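Local coordinates for regulator of G-protein signalling 3 isoform 1 (Homo sapiens, PDB 2F5Y) that contains a PDZ domain that probably binds the C-terminal tails of partner proteins, within a regulator of G-protein signalling, at residues L49-R54 against A65-S70; I7-G12 against F16-C21. One frame throughout, in Å; residues are numbered along the deposited sequence. Where two conformers were deposited one is given.

Interaction 1 (L49-R54 against A65-S70). With SO4 (sulfate ion), chain D.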
loop_
_atom_site.group_PDB
_atom_site.type_symbol
_atom_site.label_atom_id
_atom_site.label_comp_id
_atom_site.label_asym_id
_atom_site.label_seq_id
_atom_site.Cartn_x
_atom_site.Cartn_y
_atom_site.Cartn_z
ATOM N N LEU A 49 -1.379 4.382 6.254
ATOM C CA LEU A 49 -2.304 5.096 7.114
ATOM C C LEU A 49 -3.726 5.019 6.596
ATOM O O LEU A 49 -4.666 4.972 7.382
ATOM C CB LEU A 49 -1.857 6.551 7.249
ATOM C CG LEU A 49 -0.390 6.752 7.654
ATOM C CD1 LEU A 49 -0.034 8.247 7.605
ATOM C CD2 LEU A 49 -0.087 6.127 9.039
ATOM N N GLN A 50 -3.881 5.018 5.276
ATOM C CA GLN A 50 -5.189 5.061 4.624
ATOM C C GLN A 50 -5.182 4.280 3.314
ATOM O O GLN A 50 -4.203 4.323 2.548
ATOM C CB GLN A 50 -5.605 6.505 4.329
ATOM C CG GLN A 50 -7.095 6.679 4.066
ATOM C CD GLN A 50 -7.547 8.121 4.158
ATOM O OE1 GLN A 50 -7.483 8.857 3.182
ATOM N NE2 GLN A 50 -8.021 8.527 5.333
ATOM N N LEU A 51 -6.286 3.567 3.082
ATOM C CA LEU A 51 -6.563 2.888 1.828
ATOM C C LEU A 51 -7.883 3.448 1.277
ATOM O O LEU A 51 -8.942 3.282 1.883
ATOM C CB LEU A 51 -6.695 1.386 2.065
ATOM C CG LEU A 51 -7.253 0.584 0.897
ATOM C CD1 LEU A 51 -6.201 0.515 -0.167
ATOM C CD2 LEU A 51 -7.673 -0.801 1.354
ATOM N N ASN A 52 -7.808 4.104 0.128
ATOM C CA ASN A 52 -8.981 4.770 -0.464
ATOM C C ASN A 52 -9.619 5.716 0.567
ATOM O O ASN A 52 -8.915 6.562 1.107
ATOM C CB ASN A 52 -9.930 3.718 -1.081
ATOM C CG ASN A 52 -9.246 2.929 -2.220
ATOM O OD1 ASN A 52 -8.286 3.413 -2.827
ATOM N ND2 ASN A 52 -9.716 1.712 -2.485
ATOM N N GLU A 53 -10.905 5.585 0.873
ATOM C CA GLU A 53 -11.528 6.509 1.834
ATOM C C GLU A 53 -11.268 6.139 3.306
ATOM O O GLU A 53 -11.466 6.967 4.198
ATOM C CB GLU A 53 -13.046 6.595 1.589
ATOM N N ARG A 54 -10.777 4.924 3.539
ATOM C CA ARG A 54 -10.768 4.337 4.876
ATOM C C ARG A 54 -9.422 4.395 5.594
ATOM O O ARG A 54 -8.434 3.863 5.107
ATOM C CB ARG A 54 -11.242 2.889 4.789
ATOM C CG ARG A 54 -12.665 2.785 4.257
ATOM C CD ARG A 54 -13.328 1.488 4.655
ATOM N NE ARG A 54 -12.972 0.385 3.768
ATOM C CZ ARG A 54 -13.220 -0.896 4.025
ATOM N NH1 ARG A 54 -12.855 -1.809 3.144
ATOM N NH2 ARG A 54 -13.825 -1.274 5.155
ATOM N N ALA A 65 -4.502 -6.816 3.301
ATOM C CA ALA A 65 -4.269 -7.605 2.070
ATOM C C ALA A 65 -5.595 -8.016 1.410
ATOM O O ALA A 65 -5.766 -7.895 0.209
ATOM C CB ALA A 65 -3.444 -8.841 2.379
ATOM N N HIS A 66 -6.521 -8.508 2.218
ATOM C CA HIS A 66 -7.833 -8.907 1.739
ATOM C C HIS A 66 -8.549 -7.747 1.061
ATOM O O HIS A 66 -9.182 -7.932 0.018
ATOM C CB HIS A 66 -8.687 -9.427 2.900
ATOM C CG HIS A 66 -10.075 -9.799 2.497
ATOM N ND1 HIS A 66 -10.437 -11.095 2.195
ATOM C CD2 HIS A 66 -11.187 -9.044 2.327
ATOM C CE1 HIS A 66 -11.717 -11.124 1.862
ATOM N NE2 HIS A 66 -12.193 -9.893 1.928
ATOM N N GLU A 67 -8.448 -6.561 1.661
ATOM C CA GLU A 67 -9.138 -5.380 1.147
ATOM C C GLU A 67 -8.478 -4.847 -0.123
ATOM O O GLU A 67 -9.158 -4.451 -1.075
ATOM C CB GLU A 67 -9.195 -4.278 2.201
ATOM C CG GLU A 67 -10.493 -3.500 2.169
ATOM C CD GLU A 67 -11.717 -4.415 2.297
ATOM O OE1 GLU A 67 -11.759 -5.245 3.232
ATOM O OE2 GLU A 67 -12.633 -4.304 1.455
ATOM N N ILE A 68 -7.153 -4.843 -0.127
ATOM C CA ILE A 68 -6.397 -4.439 -1.294
ATOM C C ILE A 68 -6.783 -5.311 -2.478
ATOM O O ILE A 68 -7.105 -4.792 -3.532
ATOM C CB ILE A 68 -4.870 -4.522 -1.050
ATOM C CG1 ILE A 68 -4.442 -3.370 -0.145
ATOM C CG2 ILE A 68 -4.093 -4.455 -2.374
ATOM C CD1 ILE A 68 -2.973 -3.406 0.296
ATOM N N ARG A 69 -6.786 -6.629 -2.291
ATOM C CA ARG A 69 -7.095 -7.546 -3.380
ATOM C C ARG A 69 -8.520 -7.433 -3.897
ATOM O O ARG A 69 -8.812 -7.909 -4.981
ATOM C CB ARG A 69 -6.814 -8.983 -2.969
ATOM C CG ARG A 69 -5.340 -9.270 -2.805
ATOM C CD ARG A 69 -5.126 -10.674 -2.308
ATOM N NE ARG A 69 -5.611 -11.658 -3.274
ATOM C CZ ARG A 69 -5.771 -12.954 -3.017
ATOM N NH1 ARG A 69 -6.227 -13.747 -3.966
ATOM N NH2 ARG A 69 -5.473 -13.462 -1.824
ATOM N N SER A 70 -9.395 -6.801 -3.121
ATOM C CA SER A 70 -10.805 -6.629 -3.479
ATOM C C SER A 70 -11.123 -5.303 -4.144
ATOM O O SER A 70 -12.281 -5.056 -4.453
ATOM C CB SER A 70 -11.671 -6.736 -2.220
ATOM O OG SER A 70 -11.416 -7.948 -1.537
HETATM S S SO4 D . -6.680 -12.292 1.673
HETATM O O1 SO4 D . -6.324 -13.679 1.382
HETATM O O2 SO4 D . -6.505 -12.031 3.106
HETATM O O3 SO4 D . -5.791 -11.419 0.912
HETATM O O4 SO4 D . -8.071 -12.056 1.284
#

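Interaction 2 (I7-G12 against F16-C21)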
loop_
_atom_site.group_PDB
_atom_site.type_symbol
_atom_site.label_atom_id
_atom_site.label_comp_id
_atom_site.label_asym_id
_atom_site.label_seq_id
_atom_site.Cartn_x
_atom_site.Cartn_y
_atom_site.Cartn_z
ATOM N N ILE A 7 -0.156 7.805 -2.756
ATOM C CA ILE A 7 0.323 6.983 -3.865
ATOM C C ILE A 7 -0.884 6.310 -4.524
ATOM O O ILE A 7 -1.634 5.591 -3.849
ATOM C CB ILE A 7 1.275 5.874 -3.357
ATOM C CG1 ILE A 7 2.430 6.460 -2.532
ATOM C CG2 ILE A 7 1.818 5.020 -4.529
ATOM C CD1 ILE A 7 3.363 7.369 -3.300
ATOM N N THR A 8 -1.057 6.534 -5.832
ATOM C CA THR A 8 -2.213 6.013 -6.592
ATOM C C THR A 8 -1.739 4.880 -7.506
ATOM O O THR A 8 -0.954 5.095 -8.419
ATOM C CB THR A 8 -2.908 7.122 -7.461
ATOM O OG1 THR A 8 -3.419 8.166 -6.616
ATOM C CG2 THR A 8 -4.064 6.548 -8.264
ATOM N N ILE A 9 -2.223 3.672 -7.255
ATOM C CA ILE A 9 -1.744 2.505 -7.966
ATOM C C ILE A 9 -2.896 1.859 -8.681
ATOM O O ILE A 9 -3.749 1.262 -8.037
ATOM C CB ILE A 9 -1.162 1.460 -7.029
ATOM C CG1 ILE A 9 -0.201 2.109 -6.033
ATOM C CG2 ILE A 9 -0.484 0.348 -7.857
ATOM C CD1 ILE A 9 0.105 1.231 -4.828
ATOM N N PRO A 10 -2.935 1.980 -10.015
ATOM C CA PRO A 10 -3.903 1.201 -10.795
ATOM C C PRO A 10 -3.551 -0.283 -10.766
ATOM O O PRO A 10 -2.382 -0.645 -10.646
ATOM C CB PRO A 10 -3.792 1.778 -12.214
ATOM C CG PRO A 10 -2.991 3.055 -12.072
ATOM C CD PRO A 10 -2.114 2.858 -10.861
ATOM N N ARG A 11 -4.573 -1.121 -10.834
ATOM C CA ARG A 11 -4.413 -2.556 -10.850
ATOM C C ARG A 11 -3.703 -2.983 -12.140
ATOM O O ARG A 11 -4.056 -2.536 -13.233
ATOM C CB ARG A 11 -5.799 -3.206 -10.736
ATOM C CG ARG A 11 -5.834 -4.695 -10.870
ATOM C CD ARG A 11 -7.227 -5.215 -10.613
ATOM N NE ARG A 11 -7.539 -5.280 -9.188
ATOM C CZ ARG A 11 -7.133 -6.251 -8.376
ATOM N NH1 ARG A 11 -7.473 -6.229 -7.090
ATOM N NH2 ARG A 11 -6.378 -7.240 -8.833
ATOM N N GLY A 12 -2.703 -3.847 -12.000
ATOM C CA GLY A 12 -1.980 -4.394 -13.128
ATOM C C GLY A 12 -2.427 -5.800 -13.484
ATOM O O GLY A 12 -3.512 -6.236 -13.104
ATOM N N PHE A 16 -1.140 -5.485 -7.571
ATOM C CA PHE A 16 -0.545 -4.158 -7.417
ATOM C C PHE A 16 0.968 -4.159 -7.199
ATOM O O PHE A 16 1.563 -3.096 -7.048
ATOM C CB PHE A 16 -1.241 -3.421 -6.256
ATOM C CG PHE A 16 -2.739 -3.293 -6.435
ATOM C CD1 PHE A 16 -3.589 -4.295 -5.999
ATOM C CD2 PHE A 16 -3.285 -2.178 -7.061
ATOM C CE1 PHE A 16 -4.958 -4.189 -6.171
ATOM C CE2 PHE A 16 -4.655 -2.054 -7.232
ATOM C CZ PHE A 16 -5.493 -3.058 -6.794
ATOM N N GLY A 17 1.579 -5.336 -7.146
ATOM C CA GLY A 17 3.041 -5.468 -7.168
ATOM C C GLY A 17 3.792 -5.034 -5.919
ATOM O O GLY A 17 4.878 -4.453 -6.009
ATOM N N PHE A 18 3.219 -5.301 -4.751
ATOM C CA PHE A 18 3.920 -5.067 -3.487
ATOM C C PHE A 18 3.478 -6.004 -2.376
ATOM O O PHE A 18 2.401 -6.603 -2.441
ATOM C CB PHE A 18 3.782 -3.614 -3.028
ATOM C CG PHE A 18 2.409 -3.245 -2.516
ATOM C CD1 PHE A 18 1.402 -2.862 -3.396
ATOM C CD2 PHE A 18 2.135 -3.240 -1.150
ATOM C CE1 PHE A 18 0.151 -2.510 -2.923
ATOM C CE2 PHE A 18 0.867 -2.893 -0.676
ATOM C CZ PHE A 18 -0.108 -2.515 -1.560
ATOM N N THR A 19 4.324 -6.080 -1.351
ATOM C CA THR A 19 4.130 -6.949 -0.198
ATOM C C THR A 19 4.028 -6.120 1.073
ATOM O O THR A 19 4.621 -5.045 1.170
ATOM C CB THR A 19 5.312 -7.953 -0.056
ATOM O OG1 THR A 19 5.166 -8.990 -1.038
ATOM C CG2 THR A 19 5.301 -8.598 1.306
ATOM N N ILE A 20 3.271 -6.621 2.043
ATOM C CA ILE A 20 3.128 -5.959 3.349
ATOM C C ILE A 20 3.527 -6.877 4.524
ATOM O O ILE A 20 3.676 -8.085 4.371
ATOM C CB ILE A 20 1.708 -5.418 3.543
ATOM C CG1 ILE A 20 0.669 -6.505 3.263
ATOM C CG2 ILE A 20 1.484 -4.232 2.623
ATOM C CD1 ILE A 20 -0.717 -6.202 3.783
ATOM N N CYS A 21 3.716 -6.268 5.684
ATOM C CA CYS A 21 4.033 -6.969 6.928
ATOM C C CYS A 21 3.566 -6.118 8.100
ATOM O O CYS A 21 3.289 -4.925 7.928
ATOM C CB CYS A 21 5.542 -7.236 7.067
ATOM S SG CYS A 21 6.614 -5.722 7.023
#

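Interaction 1 (L49-R54 against A65-S70)
Leu51 and Arg54 reach from a strand end and its turn to Glu67 and Ile68 on helix 61-69. Leu51 makes the apolar part. Its CD2 packs at 3.9 Å against Glu67 CB, and the two side chains cross at about a right angle. The other methyl, CD1, lies 4.3 Å from Ile68 CG1. Leu51 holds CG anti to its own N (chi1 168°), which carries both methyls to the helix. The polar part is a salt bridge, Arg54 NH1 to Glu67 OE2, 3.0 Å. OE2 meets the guanidinium at its edge, in plane, while the carboxylate is turned 79° against it. Glu67 bends at chi2 (55°), folding its carboxylate round to the arginine. NH1 is as near to Glu67 CD as to OE2, so the bridge, seen in one of two Arg54 conformers, is doubtful in detail. With an alanine here in place of Glu67, CB would still meet Leu51, but Arg54 would probably lose its charged mate and the CG contact with Leu51 CD2 would go.

Helix 61-69 is the PDZ helix that, in this family, forms one wall of the peptide groove. The contact ties the Glu67 and Ile68 side of the helix to the edge of the sheet, and Trp59 touches both Arg54 and Glu67. Further out, a type II' turn from Leu51 to Arg54 sets the spacing of the two contact residues. Backbone hydrogen bonds run both ways between Leu51 and Arg54, and Asn52 OD1 accepts one from Ile76 N. On the helix, Ser70 OG donates to His66 O at 2.7 Å. His66 ND1 and Arg69 NH2 make weak bonds to a sulfate, probably from the crystallisation liquor.

Interaction 2 (I7-G12 against F16-C21)
This is side-chain packing, with no hydrogen bond across it, between the end of strand 3-10 and the loop leading into strand 18-21. Phe16, Gly17 and Phe18 correspond to the GLGF-type loop, which in PDZ domains binds the peptide carboxylate. Phe16 has the largest share of the contact. Ile9 CG2 meets the ring at its edge, in plane, 3.9 Å from Phe16 CD2. Ile9 O also lies near the ring plane, at 3.5 Å from Phe16 CE2. Arg11 approaches the same ring obliquely. Its CG is anti to the backbone N (chi1 174°) and the chain then bends at chi3, which brings the guanidinium alongside the ring. Phe16 CE1 sits over one guanidinium face, 3.4 Å from Arg11 NH1, with the two planes 69° apart. This is no flat stack. Arg11 NH1 is hydrogen-bonded to Cys71 O, which would help hold the group there. Ile9 CD1 reaches on to Phe18 CE1 at 4.2 Å, a looser apolar touch. Around the contact, Ile75 of strand 74-81 packs on both Ile9 and Phe16. Helix 36-40 lies against Ile9 and Phe18, and Ile68 of helix 61-69 rests on both phenylalanines.

Overall arrangement
From the N terminus, interaction 2 comes first. It closes a short loop of three residues between 7-12 and 16-21, joining strand 3-10 to the start of strand 18-21. Interaction 1 closes a longer loop, with ten residues between its segments, from the end of strand 47-51 to helix 61-69. The two are in series; neither nests in the other nor crosses it. They meet in space, with centres about 10 Å apart. Ile68 of interaction 1 links them: its CD1 lies 3.5 Å from Phe18 CZ. Both contacts reach the four-stranded sheet. Interaction 1 attaches helix 61-69 to it and interaction 2 the loop that in this family binds the carboxylate, two elements that border the peptide groove in PDZ domains.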